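Local coordinates for protein predicted sugar phosphatases of the HAD superfamily (Cytophaga hutchinsonii, PDB 2HX1) that probably hydrolyses phosphate esters of sugars or related metabolites as a magnesium-dependent phosphatase of the HAD superfamily, at residues 50-55 / 208-213. Residues are numbered along the deposited sequence; the frame is centred on the assembly and turned at random.
Sequences YIVTND and QMFMFA
Val52 meets the helix through a single methyl, CG1, which lies 3.7 Å from CE of Met209, a selenomethionine, and 4.0 Å from Phe210 CE1. With CG1 anti to the backbone N (chi1 178°), that branch is placed between the two side chains: the Met209 chain runs past Val52 in the opposite direction, while Phe210 crosses it at about a right angle. One helical turn on, Ala213 sets its CB over one face of the Tyr50 ring, a CH-pi contact 4.3 Å from the centroid and 25° off the ring normal. Met209 reaches furthest along the strand. Its chain is extended at chi2 and bends at chi3 (-60°), which carries SE to 3.7 Å from the backbone O of Thr53 and CE to 3.4 Å from Asn54 OD1.

That amide oxygen is already engaged, accepting from the backbone N of Lys204, while Asn54 ND2 donates to Asn168 O; the two bonds fix the rotation of the amide beside the methyl. Lys204 also sends NZ to Val52 O. Phe18 and Ile81, on the strands flanking 48-53, continue the apolar layer against which helix 208-218 packs, its segment 208-213 running nearly antiparallel to strand 50-53.

In this parallel-sheet Rossmannoid core, Thr53, at the end of strand 48-53, probably corresponds to the Thr/Ser of HAD motif II, next to the active site; its side chain is about 8 Å from the bound magnesium ion. No hydrogen bond joins the two segments directly: the direct contact is apolar, with Lys204 and Asn168 giving polar support to Asn54, at the end facing the site.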
ATOM      1  N   TYR A  50     -27.457  22.032   4.644  1.00 21.48           N
ATOM      2  CA  TYR A  50     -26.090  22.532   4.759  1.00 22.14           C
ATOM      3  C   TYR A  50     -25.310  21.999   3.592  1.00 22.44           C
ATOM      4  O   TYR A  50     -25.673  20.962   3.009  1.00 23.57           O
ATOM      5  CB  TYR A  50     -25.387  22.057   6.018  1.00 21.18           C
ATOM      6  CG  TYR A  50     -25.933  22.624   7.288  1.00 23.81           C
ATOM      7  CD1 TYR A  50     -25.519  23.871   7.756  1.00 24.85           C
ATOM      8  CD2 TYR A  50     -26.860  21.908   8.040  1.00 22.64           C
ATOM      9  CE1 TYR A  50     -26.035  24.393   8.955  1.00 26.68           C
ATOM     10  CE2 TYR A  50     -27.373  22.412   9.198  1.00 25.43           C
ATOM     11  CZ  TYR A  50     -26.965  23.650   9.657  1.00 27.13           C
ATOM     12  OH  TYR A  50     -27.485  24.107  10.832  1.00 27.04           O
ATOM     13  N   ILE A  51     -24.223  22.697   3.279  1.00 21.58           N
ATOM     14  CA  ILE A  51     -23.198  22.187   2.392  1.00 20.94           C
ATOM     15  C   ILE A  51     -22.060  21.720   3.291  1.00 21.44           C
ATOM     16  O   ILE A  51     -21.621  22.476   4.149  1.00 20.32           O
ATOM     17  CB  ILE A  51     -22.727  23.288   1.390  1.00 22.91           C
ATOM     18  CG1 ILE A  51     -23.876  23.617   0.419  1.00 28.27           C
ATOM     19  CG2 ILE A  51     -21.465  22.848   0.686  1.00 20.55           C
ATOM     20  CD1 ILE A  51     -23.676  24.806  -0.438  1.00 30.14           C
ATOM     21  N   VAL A  52     -21.626  20.472   3.114  1.00 21.77           N
ATOM     22  CA  VAL A  52     -20.592  19.856   3.935  1.00 19.78           C
ATOM     23  C   VAL A  52     -19.508  19.461   2.918  1.00 21.80           C
ATOM     24  O   VAL A  52     -19.717  18.584   2.072  1.00 21.60           O
ATOM     25  CB  VAL A  52     -21.120  18.634   4.683  1.00 18.36           C
ATOM     26  CG1 VAL A  52     -20.023  17.987   5.472  1.00 19.28           C
ATOM     27  CG2 VAL A  52     -22.292  19.046   5.563  1.00 17.82           C
ATOM     28  N   THR A  53     -18.375  20.149   2.997  1.00 19.21           N
ATOM     29  CA  THR A  53     -17.373  20.107   1.978  1.00 18.85           C
ATOM     30  C   THR A  53     -15.989  19.954   2.601  1.00 19.19           C
ATOM     31  O   THR A  53     -15.713  20.531   3.677  1.00 19.46           O
ATOM     32  CB  THR A  53     -17.426  21.399   1.154  1.00 19.15           C
ATOM     33  OG1 THR A  53     -16.428  21.363   0.117  1.00 21.03           O
ATOM     34  CG2 THR A  53     -17.203  22.626   2.033  1.00 21.35           C
ATOM     35  N   ASN A  54     -15.152  19.164   1.933  1.00 20.98           N
ATOM     36  CA  ASN A  54     -13.734  19.023   2.268  1.00 24.26           C
ATOM     37  C   ASN A  54     -12.844  20.101   1.618  1.00 25.97           C
ATOM     38  O   ASN A  54     -11.631  19.986   1.608  1.00 30.44           O
ATOM     39  CB  ASN A  54     -13.229  17.623   1.869  1.00 23.71           C
ATOM     40  CG  ASN A  54     -13.701  16.543   2.812  1.00 27.29           C
ATOM     41  OD1 ASN A  54     -14.421  16.824   3.783  1.00 18.88           O
ATOM     42  ND2 ASN A  54     -13.307  15.284   2.535  1.00 20.07           N
ATOM     43  N   ASP A  55     -13.445  21.137   1.053  1.00 29.58           N
ATOM     44  CA  ASP A  55     -12.700  22.269   0.506  1.00 31.09           C
ATOM     45  C   ASP A  55     -12.279  23.231   1.630  1.00 33.92           C
ATOM     46  O   ASP A  55     -13.117  23.955   2.123  1.00 37.43           O
ATOM     47  CB  ASP A  55     -13.582  22.967  -0.527  1.00 31.10           C
ATOM     48  CG  ASP A  55     -12.866  24.074  -1.273  1.00 31.77           C
ATOM     49  OD1 ASP A  55     -11.776  24.528  -0.851  1.00 29.36           O
ATOM     50  OD2 ASP A  55     -13.426  24.484  -2.307  1.00 30.47           O
ATOM     51  N   GLN A 208     -16.875  14.741  12.366  1.00 22.50           N
ATOM     52  CA  GLN A 208     -16.915  15.982  13.156  1.00 24.65           C
ATOM     53  C   GLN A 208     -17.821  17.021  12.555  1.00 22.45           C
ATOM     54  O   GLN A 208     -18.562  17.671  13.278  1.00 23.72           O
ATOM     55  CB  GLN A 208     -15.520  16.594  13.416  1.00 25.02           C
ATOM     56  CG  GLN A 208     -14.609  15.729  14.324  1.00 32.28           C
ATOM     57  CD  GLN A 208     -13.427  16.504  14.933  1.00 31.65           C
ATOM     58  OE1 GLN A 208     -13.622  17.363  15.783  1.00 49.59           O
ATOM     59  NE2 GLN A 208     -12.200  16.189  14.498  1.00 32.62           N
HETATM   60  N   MSE A 209     -17.786  17.177  11.238  1.00 21.88           N
HETATM   61  CA  MSE A 209     -18.591  18.221  10.600  1.00 22.64           C
HETATM   62  C   MSE A 209     -20.080  17.898  10.712  1.00 24.45           C
HETATM   63  O   MSE A 209     -20.920  18.813  11.006  1.00 24.93           O
HETATM   64  CB  MSE A 209     -18.202  18.421   9.151  1.00 21.09           C
HETATM   65  CG  MSE A 209     -16.908  19.200   8.966  1.00 26.63           C
HETATM   66 SE   MSE A 209     -16.541  19.475   7.073  0.70 22.99          SE
HETATM   67  CE  MSE A 209     -16.422  17.666   6.380  1.00 20.94           C
ATOM     68  N   PHE A 210     -20.386  16.610  10.485  1.00 21.98           N
ATOM     69  CA  PHE A 210     -21.741  16.085  10.626  1.00 22.99           C
ATOM     70  C   PHE A 210     -22.233  16.361  12.029  1.00 21.99           C
ATOM     71  O   PHE A 210     -23.340  16.810  12.218  1.00 25.37           O
ATOM     72  CB  PHE A 210     -21.806  14.564  10.412  1.00 21.77           C
ATOM     73  CG  PHE A 210     -21.441  14.090   9.019  1.00 22.43           C
ATOM     74  CD1 PHE A 210     -21.685  14.850   7.897  1.00 24.60           C
ATOM     75  CD2 PHE A 210     -20.861  12.841   8.852  1.00 25.27           C
ATOM     76  CE1 PHE A 210     -21.354  14.369   6.622  1.00 29.88           C
ATOM     77  CE2 PHE A 210     -20.516  12.366   7.606  1.00 26.57           C
ATOM     78  CZ  PHE A 210     -20.768  13.129   6.477  1.00 25.92           C
HETATM   79  N   MSE A 211     -21.405  16.082  13.017  1.00 22.95           N
HETATM   80  CA  MSE A 211     -21.802  16.253  14.405  1.00 24.31           C
HETATM   81  C   MSE A 211     -22.105  17.732  14.743  1.00 26.57           C
HETATM   82  O   MSE A 211     -23.005  18.045  15.520  1.00 28.53           O
HETATM   83  CB  MSE A 211     -20.702  15.690  15.310  1.00 24.49           C
HETATM   84  CG  MSE A 211     -21.051  15.720  16.779  1.00 32.95           C
HETATM   85 SE   MSE A 211     -22.807  14.860  17.274  0.70 42.38          SE
HETATM   86  CE  MSE A 211     -22.337  12.912  17.550  1.00 43.16           C
ATOM     87  N   PHE A 212     -21.323  18.629  14.163  1.00 26.74           N
ATOM     88  CA  PHE A 212     -21.511  20.067  14.335  1.00 25.24           C
ATOM     89  C   PHE A 212     -22.876  20.527  13.780  1.00 23.87           C
ATOM     90  O   PHE A 212     -23.639  21.211  14.462  1.00 20.54           O
ATOM     91  CB  PHE A 212     -20.330  20.814  13.675  1.00 26.82           C
ATOM     92  CG  PHE A 212     -20.467  22.292  13.723  1.00 30.01           C
ATOM     93  CD1 PHE A 212     -20.256  22.974  14.898  1.00 37.38           C
ATOM     94  CD2 PHE A 212     -20.864  22.997  12.601  1.00 36.50           C
ATOM     95  CE1 PHE A 212     -20.408  24.353  14.944  1.00 37.82           C
ATOM     96  CE2 PHE A 212     -21.044  24.364  12.642  1.00 33.39           C
ATOM     97  CZ  PHE A 212     -20.810  25.047  13.798  1.00 36.69           C
ATOM     98  N   ALA A 213     -23.194  20.086  12.565  1.00 23.48           N
ATOM     99  CA  ALA A 213     -24.463  20.402  11.912  1.00 22.62           C
ATOM    100  C   ALA A 213     -25.609  19.767  12.690  1.00 25.16           C
ATOM    101  O   ALA A 213     -26.634  20.402  12.929  1.00 25.32           O
ATOM    102  CB  ALA A 213     -24.480  19.893  10.465  1.00 20.08           C
TER